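Tylactone synthase starter module and modules 1 & 2 (Streptomyces fradiae, PDB 2Z5L) contributes a ketoreductase domain that probably reduces the beta-keto group of the growing tylosin polyketide with a nicotinamide cofactor and sets its stereochemistry. Local coordinates at residues A[50-55]-A[64-69]; A[60-65]-A[110-115]; A[80-85]-A[89-94]; A[117-122]-A[162-167]; A[127-132]-A[177-182]. All coordinates share one frame; numbering follows the deposited sequence.

Interaction 1 of 5, residues A[50-55]-A[64-69]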
# COMPACT_ATOMS: atom_id res chain seq x y z
N CYS A 50 -21.63 13.84 -14.85
CA CYS A 50 -20.48 13.79 -13.97
C CYS A 50 -20.49 14.93 -12.97
O CYS A 50 -21.03 16.01 -13.23
CB CYS A 50 -19.18 13.89 -14.76
SG CYS A 50 -18.96 12.65 -16.02
N LEU A 51 -19.86 14.67 -11.83
CA LEU A 51 -19.73 15.65 -10.78
C LEU A 51 -18.24 15.74 -10.47
O LEU A 51 -17.66 14.80 -9.93
CB LEU A 51 -20.48 15.20 -9.53
CG LEU A 51 -20.53 16.17 -8.34
CD1 LEU A 51 -21.45 17.34 -8.66
CD2 LEU A 51 -21.06 15.43 -7.11
N LEU A 52 -17.61 16.85 -10.84
CA LEU A 52 -16.19 17.03 -10.56
C LEU A 52 -16.04 17.62 -9.17
O LEU A 52 -16.47 18.74 -8.93
CB LEU A 52 -15.54 17.98 -11.55
CG LEU A 52 -15.73 17.68 -13.03
CD1 LEU A 52 -15.01 18.74 -13.84
CD2 LEU A 52 -15.21 16.29 -13.37
N VAL A 53 -15.43 16.85 -8.26
CA VAL A 53 -15.19 17.28 -6.88
C VAL A 53 -13.74 17.70 -6.78
O VAL A 53 -12.84 16.94 -7.12
CB VAL A 53 -15.42 16.14 -5.88
CG1 VAL A 53 -15.27 16.66 -4.46
CG2 VAL A 53 -16.80 15.52 -6.09
N ALA A 54 -13.50 18.92 -6.32
CA ALA A 54 -12.13 19.41 -6.20
C ALA A 54 -11.93 20.36 -5.02
O ALA A 54 -12.88 20.99 -4.56
CB ALA A 54 -11.74 20.12 -7.49
N PRO A 55 -10.68 20.47 -4.53
CA PRO A 55 -10.35 21.35 -3.40
C PRO A 55 -10.60 22.80 -3.79
O PRO A 55 -10.59 23.13 -4.96
CB PRO A 55 -8.87 21.08 -3.16
CG PRO A 55 -8.67 19.71 -3.68
CD PRO A 55 -9.50 19.69 -4.93
N ASP A 64 -11.85 23.33 -15.97
CA ASP A 64 -12.36 23.78 -17.27
C ASP A 64 -11.95 22.79 -18.36
O ASP A 64 -12.71 22.54 -19.30
CB ASP A 64 -11.82 25.18 -17.59
CG ASP A 64 -12.71 26.29 -17.06
OD1 ASP A 64 -12.78 26.48 -15.82
OD2 ASP A 64 -13.35 26.98 -17.89
N GLY A 65 -10.76 22.22 -18.21
CA GLY A 65 -10.28 21.25 -19.17
C GLY A 65 -11.07 19.96 -19.12
O GLY A 65 -11.48 19.45 -20.16
N LEU A 66 -11.30 19.43 -17.92
CA LEU A 66 -12.05 18.17 -17.76
C LEU A 66 -13.50 18.29 -18.21
O LEU A 66 -14.03 17.40 -18.87
CB LEU A 66 -12.03 17.70 -16.30
CG LEU A 66 -10.77 16.99 -15.77
CD1 LEU A 66 -10.97 16.66 -14.30
CD2 LEU A 66 -10.51 15.71 -16.57
N THR A 67 -14.14 19.40 -17.84
CA THR A 67 -15.53 19.63 -18.21
C THR A 67 -15.71 19.48 -19.72
O THR A 67 -16.63 18.81 -20.19
CB THR A 67 -15.98 21.05 -17.79
OG1 THR A 67 -14.92 21.98 -18.05
CG2 THR A 67 -16.30 21.09 -16.30
N THR A 68 -14.81 20.10 -20.48
CA THR A 68 -14.86 20.06 -21.94
C THR A 68 -14.73 18.64 -22.47
O THR A 68 -15.59 18.15 -23.22
CB THR A 68 -13.73 20.91 -22.55
OG1 THR A 68 -13.76 22.22 -21.98
CG2 THR A 68 -13.90 21.02 -24.06
N VAL A 69 -13.65 17.97 -22.09
CA VAL A 69 -13.39 16.60 -22.53
C VAL A 69 -14.55 15.67 -22.19
O VAL A 69 -14.98 14.88 -23.04
CB VAL A 69 -12.10 16.06 -21.88
CG1 VAL A 69 -11.79 14.68 -22.42
CG2 VAL A 69 -10.94 17.01 -22.15
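Leu-52 of strand 49-54 reaches across to Leu-66 and Thr-67 of helix 60-71, and so closes the first half of a beta-alpha-beta unit whose second strand is 80-81. The unit illustrates how a Rossmann-like layer is built, with one inward-facing strand residue serving two helix residues. The tight part of the contact lies around a single methyl. With chi2 at 180°, CD1 of Leu-52 is fully extended from CA, and it stops 3.6 Å from CG2 of Thr-67. The same CD1 lies 4.0 Å from CB of Leu-66, near the root of that side chain, while the rest of Leu-66 runs on toward Leu-217 of helix 214-224. The two leucines are set at a slant, whereas Leu-52 and Thr-67 meet nearly at right angles. Thr-67 can offer its methyl to the strand because its chi1 of 41° turns the hydroxyl the other way, against the helix backbone, where OG1 lies within hydrogen-bonding reach of both Leu-63 O and Asp-64 O. Val-77 and Leu-70 also pack on Leu-52.

The outward side of the helix, at Asp-64 and Thr-68, is the loose one. Asp-64 points away from the strand into an exposed position, its carboxylate making a long, weak ion pair with Arg-79. Thr-68 is exposed as well, yet its hydroxyl is held to the helix, OG1 donating to Asp-64 O at 2.9 Å with a C=O...donor angle of 162°.

Interaction 2 of 5, residues A[60-65]-A[110-115]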
# COMPACT_ATOMS: atom_id res chain seq x y z
N GLY A 60 -8.38 26.54 -11.95
CA GLY A 60 -9.41 26.85 -12.92
C GLY A 60 -9.25 26.10 -14.22
O GLY A 60 -10.23 25.65 -14.81
N GLU A 61 -8.01 25.95 -14.67
CA GLU A 61 -7.72 25.24 -15.92
C GLU A 61 -8.21 23.80 -15.93
O GLU A 61 -9.06 23.44 -16.74
CB GLU A 61 -6.21 25.25 -16.19
CG GLU A 61 -5.77 26.29 -17.22
CD GLU A 61 -6.30 27.68 -16.90
OE1 GLU A 61 -5.98 28.20 -15.81
OE2 GLU A 61 -7.04 28.24 -17.75
N LEU A 62 -7.65 22.99 -15.04
CA LEU A 62 -8.01 21.58 -14.94
C LEU A 62 -9.53 21.38 -14.98
O LEU A 62 -10.04 20.65 -15.83
CB LEU A 62 -7.43 20.99 -13.64
CG LEU A 62 -7.07 19.50 -13.61
CD1 LEU A 62 -8.25 18.68 -14.10
CD2 LEU A 62 -5.85 19.25 -14.48
N LEU A 63 -10.25 22.02 -14.07
CA LEU A 63 -11.70 21.89 -14.03
C LEU A 63 -12.34 22.25 -15.36
O LEU A 63 -13.26 21.57 -15.82
CB LEU A 63 -12.28 22.76 -12.92
CG LEU A 63 -12.16 22.13 -11.52
CD1 LEU A 63 -12.46 23.15 -10.47
CD2 LEU A 63 -13.10 20.94 -11.42
N ASP A 64 -11.85 23.33 -15.97
CA ASP A 64 -12.36 23.78 -17.27
C ASP A 64 -11.95 22.79 -18.36
O ASP A 64 -12.71 22.54 -19.30
CB ASP A 64 -11.82 25.18 -17.59
CG ASP A 64 -12.71 26.29 -17.06
OD1 ASP A 64 -12.78 26.48 -15.82
OD2 ASP A 64 -13.35 26.98 -17.89
N GLY A 65 -10.76 22.22 -18.21
CA GLY A 65 -10.28 21.25 -19.17
C GLY A 65 -11.07 19.96 -19.12
O GLY A 65 -11.48 19.45 -20.16
N VAL A 110 -16.24 12.30 -10.09
CA VAL A 110 -14.83 12.40 -10.47
C VAL A 110 -14.13 13.27 -9.43
O VAL A 110 -14.32 14.48 -9.41
CB VAL A 110 -14.67 13.05 -11.86
CG1 VAL A 110 -13.21 13.00 -12.30
CG2 VAL A 110 -15.54 12.31 -12.87
N SER A 111 -13.35 12.64 -8.56
CA SER A 111 -12.65 13.35 -7.49
C SER A 111 -11.24 13.82 -7.85
O SER A 111 -10.40 13.04 -8.31
CB SER A 111 -12.56 12.45 -6.25
OG SER A 111 -11.74 13.03 -5.25
N LEU A 112 -10.99 15.10 -7.62
CA LEU A 112 -9.69 15.68 -7.87
C LEU A 112 -8.98 15.90 -6.53
O LEU A 112 -7.89 16.48 -6.48
CB LEU A 112 -9.84 17.01 -8.62
CG LEU A 112 -10.42 16.87 -10.03
CD1 LEU A 112 -10.58 18.25 -10.68
CD2 LEU A 112 -9.50 15.99 -10.88
N LEU A 113 -9.57 15.43 -5.44
CA LEU A 113 -8.97 15.62 -4.13
C LEU A 113 -7.58 15.00 -4.05
O LEU A 113 -6.71 15.50 -3.34
CB LEU A 113 -9.85 15.01 -3.04
CG LEU A 113 -11.26 15.57 -2.91
CD1 LEU A 113 -11.99 14.77 -1.87
CD2 LEU A 113 -11.23 17.07 -2.54
N GLY A 114 -7.36 13.92 -4.80
CA GLY A 114 -6.07 13.25 -4.78
C GLY A 114 -4.93 13.99 -5.46
O GLY A 114 -3.78 13.55 -5.38
N LEU A 115 -5.22 15.10 -6.12
CA LEU A 115 -4.16 15.85 -6.79
C LEU A 115 -3.36 16.69 -5.80
O LEU A 115 -2.33 17.28 -6.14
CB LEU A 115 -4.74 16.75 -7.89
CG LEU A 115 -5.38 15.98 -9.07
CD1 LEU A 115 -5.93 16.95 -10.11
CD2 LEU A 115 -4.35 15.07 -9.70
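Leu-112 and Leu-63 meet because both send CG anti to their carbonyl carbons, with chi1 at -65° and -80°, so that each chain rises beside its own backbone N and leans into the gap. Leu-112 is extended beyond that point, which puts CD1 foremost. This methyl comes 3.8 Å from CD2 of Leu-63, the branch that is not anti to CA. Leu-62 approaches by another route. Its chi1 of -151° swings CG to the carbonyl side, and CD1 then lies 4.2 Å from the same Leu-112 CD1. One methyl of Leu-112 is thus faced by two successive helix residues.

Here helix 60-71 covers a Rossmann-like parallel layer, and the contact takes it past strand 49-54, next to which 107-111 lies, to the chain leaving 107-111. Leu-112 also touches Ala-54 and Leu-145, from the two strands that neighbour 107-111. Farther along that exit, Leu-115 offers CD1 to CG of Leu-62 at 4.5 Å, a looser touch at a partly exposed margin. The bend that carries Leu-115 there is held by backbone and side chain together: Leu-115 N donates to Leu-112 O at 3.0 Å, and Ser-111 forms an ST turn, its OG accepting from Leu-113 N at 3.2 Å.

Interaction 3 of 5, residues A[80-85]-A[89-94]; sequences LEVPIG and AEVAEL
Val-82 and Val-91 mark the closest passage of the two backbones, their CA atoms 6.8 Å apart, as the chain leaves the short strand 80-81, runs on in extended form and comes back as helix 88-99. The side chains that meet here are apolar. Val-82 uses both branches: CG1 meets CG2 of Val-91 at 4.0 Å, the two side chains set nearly square to each other, while CG2 packs 3.7 Å from CD1 of Leu-94. Its chi1 of 172° accounts for the division of labour, since it places CG1 on the carbonyl side, facing Val-91, and CG2 beside the backbone N, facing Leu-94.

The segment is a strand-loop-helix connection at the edge of a Rossmann-like layer, where strand 80-81 lies parallel to 49-54 and is the outermost strand on that side. Leu-94 does most of the covering on the helix. Besides Val-82, its CD1 reaches the backbone at Glu-81 O, 3.6 Å away, and comes within 4.2 Å of CD in the Pro-83 ring. Leu-80 comes to the same residue from its backbone end, both terminal methyls lying against the carbonyl, with CD1 3.5 Å from Leu-94 O; CD2 also lies 4.3 Å from Leu-94 CB.

Glu-81 points away from the helix, and its OE2 is hydrogen-bonded to Thr-57 N. Beyond Pro-83 the loop turns toward helix 119-135: Gly-85 N is hydrogen-bonded to Thr-124 OG1, and Ile-84 packs on Asp-120 and Thr-124 of that helix.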
# COMPACT_ATOMS: atom_id res chain seq x y z
N LEU A 80 -18.11 20.56 -7.91
CA LEU A 80 -18.36 20.73 -6.48
C LEU A 80 -17.04 21.03 -5.77
O LEU A 80 -15.98 20.55 -6.17
CB LEU A 80 -18.98 19.46 -5.88
CG LEU A 80 -19.60 19.60 -4.48
CD1 LEU A 80 -20.93 20.33 -4.58
CD2 LEU A 80 -19.82 18.24 -3.88
N GLU A 81 -17.10 21.81 -4.69
CA GLU A 81 -15.90 22.15 -3.95
C GLU A 81 -15.89 21.54 -2.55
O GLU A 81 -16.78 21.80 -1.74
CB GLU A 81 -15.77 23.67 -3.85
CG GLU A 81 -14.36 24.13 -3.62
CD GLU A 81 -14.20 25.64 -3.76
OE1 GLU A 81 -14.63 26.37 -2.86
OE2 GLU A 81 -13.63 26.07 -4.78
N VAL A 82 -14.88 20.72 -2.27
CA VAL A 82 -14.74 20.11 -0.96
C VAL A 82 -13.33 20.35 -0.45
O VAL A 82 -12.36 19.84 -1.00
CB VAL A 82 -14.97 18.59 -0.97
CG1 VAL A 82 -14.61 18.00 0.39
CG2 VAL A 82 -16.42 18.29 -1.29
N PRO A 83 -13.21 21.12 0.62
CA PRO A 83 -11.91 21.43 1.20
C PRO A 83 -11.21 20.22 1.83
O PRO A 83 -11.85 19.32 2.38
CB PRO A 83 -12.23 22.52 2.21
CG PRO A 83 -13.60 22.12 2.70
CD PRO A 83 -14.31 21.70 1.43
N ILE A 84 -9.88 20.21 1.71
CA ILE A 84 -9.06 19.16 2.29
C ILE A 84 -9.29 19.32 3.80
O ILE A 84 -9.50 20.43 4.28
CB ILE A 84 -7.59 19.39 1.90
CG1 ILE A 84 -7.50 19.39 0.38
CG2 ILE A 84 -6.70 18.31 2.49
CD1 ILE A 84 -6.19 19.90 -0.16
N GLY A 85 -9.28 18.23 4.54
CA GLY A 85 -9.54 18.35 5.97
C GLY A 85 -11.01 18.10 6.27
O GLY A 85 -11.36 17.74 7.40
N ALA A 89 -19.14 13.66 7.51
CA ALA A 89 -20.39 14.34 7.78
C ALA A 89 -20.46 15.63 6.98
O ALA A 89 -21.50 15.97 6.45
CB ALA A 89 -20.53 14.63 9.28
N GLU A 90 -19.35 16.36 6.90
CA GLU A 90 -19.33 17.62 6.16
C GLU A 90 -19.43 17.33 4.66
O GLU A 90 -20.22 17.96 3.96
CB GLU A 90 -18.05 18.39 6.42
CG GLU A 90 -17.76 18.64 7.90
CD GLU A 90 -16.30 18.97 8.15
OE1 GLU A 90 -15.81 19.98 7.57
OE2 GLU A 90 -15.64 18.23 8.92
N VAL A 91 -18.65 16.37 4.19
CA VAL A 91 -18.66 16.04 2.78
C VAL A 91 -20.03 15.53 2.35
O VAL A 91 -20.51 15.86 1.26
CB VAL A 91 -17.57 15.01 2.45
CG1 VAL A 91 -17.49 14.80 0.94
CG2 VAL A 91 -16.24 15.50 2.99
N ALA A 92 -20.69 14.74 3.21
CA ALA A 92 -22.02 14.25 2.87
C ALA A 92 -22.93 15.46 2.60
O ALA A 92 -23.66 15.48 1.61
CB ALA A 92 -22.59 13.40 4.02
N GLU A 93 -22.86 16.47 3.47
CA GLU A 93 -23.67 17.69 3.31
C GLU A 93 -23.43 18.44 2.01
O GLU A 93 -24.35 19.04 1.44
CB GLU A 93 -23.44 18.65 4.48
CG GLU A 93 -24.45 18.50 5.62
CD GLU A 93 -24.14 19.39 6.82
OE1 GLU A 93 -23.98 20.63 6.64
OE2 GLU A 93 -24.07 18.84 7.95
N LEU A 94 -22.18 18.42 1.53
CA LEU A 94 -21.84 19.10 0.28
C LEU A 94 -22.30 18.31 -0.95
O LEU A 94 -22.68 18.91 -1.96
CB LEU A 94 -20.34 19.34 0.21
CG LEU A 94 -19.76 20.37 1.19
CD1 LEU A 94 -18.25 20.27 1.20
CD2 LEU A 94 -20.20 21.77 0.78

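Interaction 4 of 5, residues A[117-122]-A[162-167]; sequences PSTDAV and GAQLWG
Gln-164 lies across Val-122 and ends beside Thr-119, and its course from CB outward describes most of this contact between helices 119-135 and 160-175. CB faces both methyls of Val-122, 4.0 Å from CG2 and 4.2 Å from CG1. From there CG leaves on the side of the backbone N, with chi1 at -77°, and the chain continues extended, across the valine at about a right angle, and brings the amide oxygen back near its methyls. OE1 then stands 4.0 Å from CG1 of Val-122, an apolar neighbour, and CG2 of Thr-119 lies near it at 4.2 Å. The other amide atom, NE2, approaches OG1 of Thr-119 to 3.7 Å, which is a contact rather than a bond; NE2 is instead hydrogen-bonded to Asp-160 OD1, one turn back in its own helix, a bond that would hold the amide in this orientation.

The backbones come nearest between Val-122 and Leu-165, CA to CA 5.9 Å. Helix 119-135 is just beginning here: Ser-118 is its N-cap, OG accepting from Ala-121 N at 3.0 Å.

Helices 356-376 and 402-419 close over the glutamine through Phe-359, Arg-363, Ala-406 and Ala-410. This is consistent with the build of polyketide synthase ketoreductases, in which a structural, Rossmann-like half packs by its helices against the catalytic half.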
# COMPACT_ATOMS: atom_id res chain seq x y z
N PRO A 117 -0.91 16.73 -2.86
CA PRO A 117 0.11 15.89 -2.21
C PRO A 117 0.10 16.00 -0.69
O PRO A 117 0.94 16.67 -0.11
CB PRO A 117 1.42 16.41 -2.79
CG PRO A 117 1.02 17.01 -4.10
CD PRO A 117 -0.27 17.71 -3.76
N SER A 118 -0.85 15.34 -0.04
CA SER A 118 -0.89 15.40 1.41
C SER A 118 -1.73 14.25 1.93
O SER A 118 -2.62 13.76 1.24
CB SER A 118 -1.51 16.71 1.88
OG SER A 118 -2.93 16.67 1.75
N THR A 119 -1.42 13.82 3.14
CA THR A 119 -2.16 12.73 3.75
C THR A 119 -3.57 13.21 4.05
O THR A 119 -4.52 12.42 4.04
CB THR A 119 -1.50 12.27 5.05
OG1 THR A 119 -0.16 11.86 4.78
CG2 THR A 119 -2.27 11.09 5.62
N ASP A 120 -3.71 14.50 4.30
CA ASP A 120 -5.02 15.07 4.57
C ASP A 120 -5.92 14.81 3.38
O ASP A 120 -7.12 14.59 3.52
CB ASP A 120 -4.90 16.58 4.80
CG ASP A 120 -4.85 16.94 6.26
OD1 ASP A 120 -4.23 16.16 7.03
OD2 ASP A 120 -5.41 18.00 6.63
N ALA A 121 -5.32 14.85 2.19
CA ALA A 121 -6.05 14.61 0.96
C ALA A 121 -6.58 13.18 0.97
O ALA A 121 -7.71 12.94 0.55
CB ALA A 121 -5.14 14.83 -0.25
N VAL A 122 -5.74 12.25 1.40
CA VAL A 122 -6.13 10.84 1.49
C VAL A 122 -7.26 10.69 2.49
O VAL A 122 -8.24 9.97 2.25
CB VAL A 122 -4.96 9.97 1.94
CG1 VAL A 122 -5.35 8.49 1.87
CG2 VAL A 122 -3.77 10.24 1.04
N GLY A 162 -0.26 10.12 -3.28
CA GLY A 162 -0.92 9.37 -4.33
C GLY A 162 -0.86 7.86 -4.18
O GLY A 162 -1.83 7.16 -4.48
N ALA A 163 0.28 7.34 -3.73
CA ALA A 163 0.43 5.89 -3.54
C ALA A 163 -0.55 5.35 -2.51
O ALA A 163 -1.07 4.25 -2.65
CB ALA A 163 1.87 5.56 -3.13
N GLN A 164 -0.79 6.13 -1.46
CA GLN A 164 -1.71 5.74 -0.39
C GLN A 164 -3.14 5.53 -0.91
O GLN A 164 -3.80 4.55 -0.56
CB GLN A 164 -1.74 6.80 0.70
CG GLN A 164 -0.55 6.77 1.64
CD GLN A 164 -0.80 7.62 2.89
OE1 GLN A 164 -1.85 7.48 3.52
NE2 GLN A 164 0.14 8.49 3.25
N LEU A 165 -3.60 6.48 -1.73
CA LEU A 165 -4.94 6.46 -2.30
C LEU A 165 -5.16 5.23 -3.19
O LEU A 165 -6.24 4.63 -3.21
CB LEU A 165 -5.19 7.73 -3.12
CG LEU A 165 -6.32 8.68 -2.73
CD1 LEU A 165 -6.58 9.64 -3.89
CD2 LEU A 165 -7.59 7.90 -2.41
N TRP A 166 -4.15 4.87 -3.97
CA TRP A 166 -4.30 3.70 -4.82
C TRP A 166 -4.46 2.49 -3.93
O TRP A 166 -5.27 1.61 -4.21
CB TRP A 166 -3.09 3.54 -5.75
CG TRP A 166 -3.20 4.40 -6.96
CD1 TRP A 166 -3.19 5.78 -7.01
CD2 TRP A 166 -3.35 3.95 -8.31
NE1 TRP A 166 -3.33 6.20 -8.31
CE2 TRP A 166 -3.43 5.11 -9.13
CE3 TRP A 166 -3.42 2.69 -8.91
CZ2 TRP A 166 -3.59 5.03 -10.51
CZ3 TRP A 166 -3.58 2.61 -10.28
CH2 TRP A 166 -3.66 3.78 -11.07
N GLY A 167 -3.71 2.47 -2.82
CA GLY A 167 -3.81 1.36 -1.89
C GLY A 167 -5.22 1.24 -1.36
O GLY A 167 -5.82 0.17 -1.38

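Interaction 5 of 5, residues A[127-132]-A[177-182]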
# COMPACT_ATOMS: atom_id res chain seq x y z
N ALA A 127 -13.06 10.07 3.19
CA ALA A 127 -14.28 10.72 3.67
C ALA A 127 -15.31 10.89 2.53
O ALA A 127 -16.50 10.73 2.74
CB ALA A 127 -13.95 12.08 4.28
N LEU A 128 -14.83 11.22 1.34
CA LEU A 128 -15.70 11.41 0.18
C LEU A 128 -16.42 10.11 -0.18
O LEU A 128 -17.62 10.10 -0.45
CB LEU A 128 -14.90 11.88 -1.05
CG LEU A 128 -15.56 11.79 -2.43
CD1 LEU A 128 -16.75 12.75 -2.51
CD2 LEU A 128 -14.55 12.12 -3.50
N LEU A 129 -15.67 9.01 -0.20
CA LEU A 129 -16.25 7.71 -0.52
C LEU A 129 -17.28 7.34 0.53
O LEU A 129 -18.41 6.94 0.19
CB LEU A 129 -15.16 6.63 -0.58
CG LEU A 129 -15.63 5.22 -0.94
CD1 LEU A 129 -16.51 5.28 -2.18
CD2 LEU A 129 -14.42 4.32 -1.18
N GLN A 130 -16.91 7.49 1.79
CA GLN A 130 -17.80 7.18 2.91
C GLN A 130 -19.09 7.97 2.84
O GLN A 130 -20.17 7.45 3.19
CB GLN A 130 -17.12 7.50 4.25
CG GLN A 130 -15.88 6.68 4.55
CD GLN A 130 -15.20 7.14 5.82
OE1 GLN A 130 -14.96 8.34 6.01
NE2 GLN A 130 -14.88 6.20 6.70
N ALA A 131 -18.98 9.21 2.40
CA ALA A 131 -20.14 10.08 2.29
C ALA A 131 -21.08 9.65 1.17
O ALA A 131 -22.30 9.70 1.33
CB ALA A 131 -19.69 11.53 2.07
N VAL A 132 -20.50 9.22 0.05
CA VAL A 132 -21.29 8.78 -1.09
C VAL A 132 -22.10 7.54 -0.74
O VAL A 132 -23.24 7.38 -1.17
CB VAL A 132 -20.40 8.46 -2.30
CG1 VAL A 132 -21.24 7.86 -3.41
CG2 VAL A 132 -19.71 9.73 -2.79
N PRO A 177 -18.20 -2.69 -4.44
CA PRO A 177 -18.14 -2.95 -5.88
C PRO A 177 -19.10 -2.13 -6.74
O PRO A 177 -18.77 -1.74 -7.85
CB PRO A 177 -18.45 -4.44 -5.99
CG PRO A 177 -18.07 -4.98 -4.68
CD PRO A 177 -18.51 -3.92 -3.70
N ASP A 178 -20.31 -1.90 -6.23
CA ASP A 178 -21.33 -1.17 -6.97
C ASP A 178 -21.17 0.34 -6.91
O ASP A 178 -21.83 1.06 -7.65
CB ASP A 178 -22.71 -1.53 -6.45
CG ASP A 178 -22.94 -3.03 -6.41
OD1 ASP A 178 -22.53 -3.72 -7.36
OD2 ASP A 178 -23.54 -3.50 -5.42
N ILE A 179 -20.29 0.82 -6.03
CA ILE A 179 -20.06 2.25 -5.87
C ILE A 179 -18.71 2.69 -6.41
O ILE A 179 -18.60 3.70 -7.10
CB ILE A 179 -20.17 2.65 -4.37
CG1 ILE A 179 -21.62 2.49 -3.89
CG2 ILE A 179 -19.71 4.07 -4.16
CD1 ILE A 179 -21.80 2.75 -2.41
N TRP A 180 -17.66 1.92 -6.10
CA TRP A 180 -16.33 2.28 -6.55
C TRP A 180 -16.12 2.16 -8.05
O TRP A 180 -16.39 1.11 -8.65
CB TRP A 180 -15.27 1.44 -5.83
CG TRP A 180 -13.89 1.92 -6.14
CD1 TRP A 180 -12.96 1.31 -6.94
CD2 TRP A 180 -13.30 3.14 -5.70
NE1 TRP A 180 -11.83 2.08 -7.02
CE2 TRP A 180 -12.01 3.21 -6.27
CE3 TRP A 180 -13.74 4.19 -4.88
CZ2 TRP A 180 -11.16 4.29 -6.04
CZ3 TRP A 180 -12.89 5.27 -4.66
CH2 TRP A 180 -11.61 5.30 -5.24
N GLY A 181 -15.64 3.23 -8.66
CA GLY A 181 -15.39 3.21 -10.08
C GLY A 181 -13.97 2.77 -10.38
O GLY A 181 -13.75 1.65 -10.85
N GLY A 182 -13.01 3.64 -10.12
CA GLY A 182 -11.61 3.32 -10.35
C GLY A 182 -10.63 4.44 -10.05
O GLY A 182 -11.01 5.52 -9.59
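The indole of Trp-180 meets Leu-129 obliquely, at CE3 and CZ3 of its six-membered ring, and has Gly-182 N over one face, 3.7 Å above the plane and displaced toward the rim. CD2 of Leu-129 lies 3.8 Å from CE3 and 3.9 Å from CZ3, and its other methyl, CD1, stands 4.0 Å from CE3, so that both methyls of the leucine converge on CE3. The two side chains run nearly at right angles. A chi1 of -172° carries the indole out on the carbonyl side of its own residue, far enough to meet the helix although the tryptophan CB is not aimed at it.

Ile-179 makes the second contact. Its CG2 lies 4.0 Å from CD1 of Leu-129 and 4.2 Å from CG1 of Val-132, three residues after Leu-129 on the helix. Val-132 and Ile-179 pass each other in opposite directions.

Val-142 of strand 140-147, the strand next to 180-186, packs on Leu-129, Ile-179 and Trp-180 alike. Over this Rossmann-like strand layer, helix 119-135 touches helix 160-175 through Leu-129, on Phe-168 and Ala-172, and helix 88-99 through Val-132, on Leu-95 and Met-99.

From the N terminus, interaction 1 closes a short loop between strand 49-54 and helix 60-71. Interaction 2 begins on that same helix, sharing Asp-64 and Gly-65, and closes a longer loop onto the exit of strand 107-111; interaction 3, joining strand 80-81 to helix 88-99, is nested inside it. After these, interactions 4 and 5 both start on helix 119-135 and end on helix 160-175 and strand 180-186 in turn, so their loops cross. Interactions 1, 2, 3 and 5 tie helices to the Rossmann-like strand layer, while interaction 4 joins two helices where helices 356-376 and 402-419 meet them. Val-91 and Ala-92 touch Leu-128 and Ala-131, linking interactions 3 and 5.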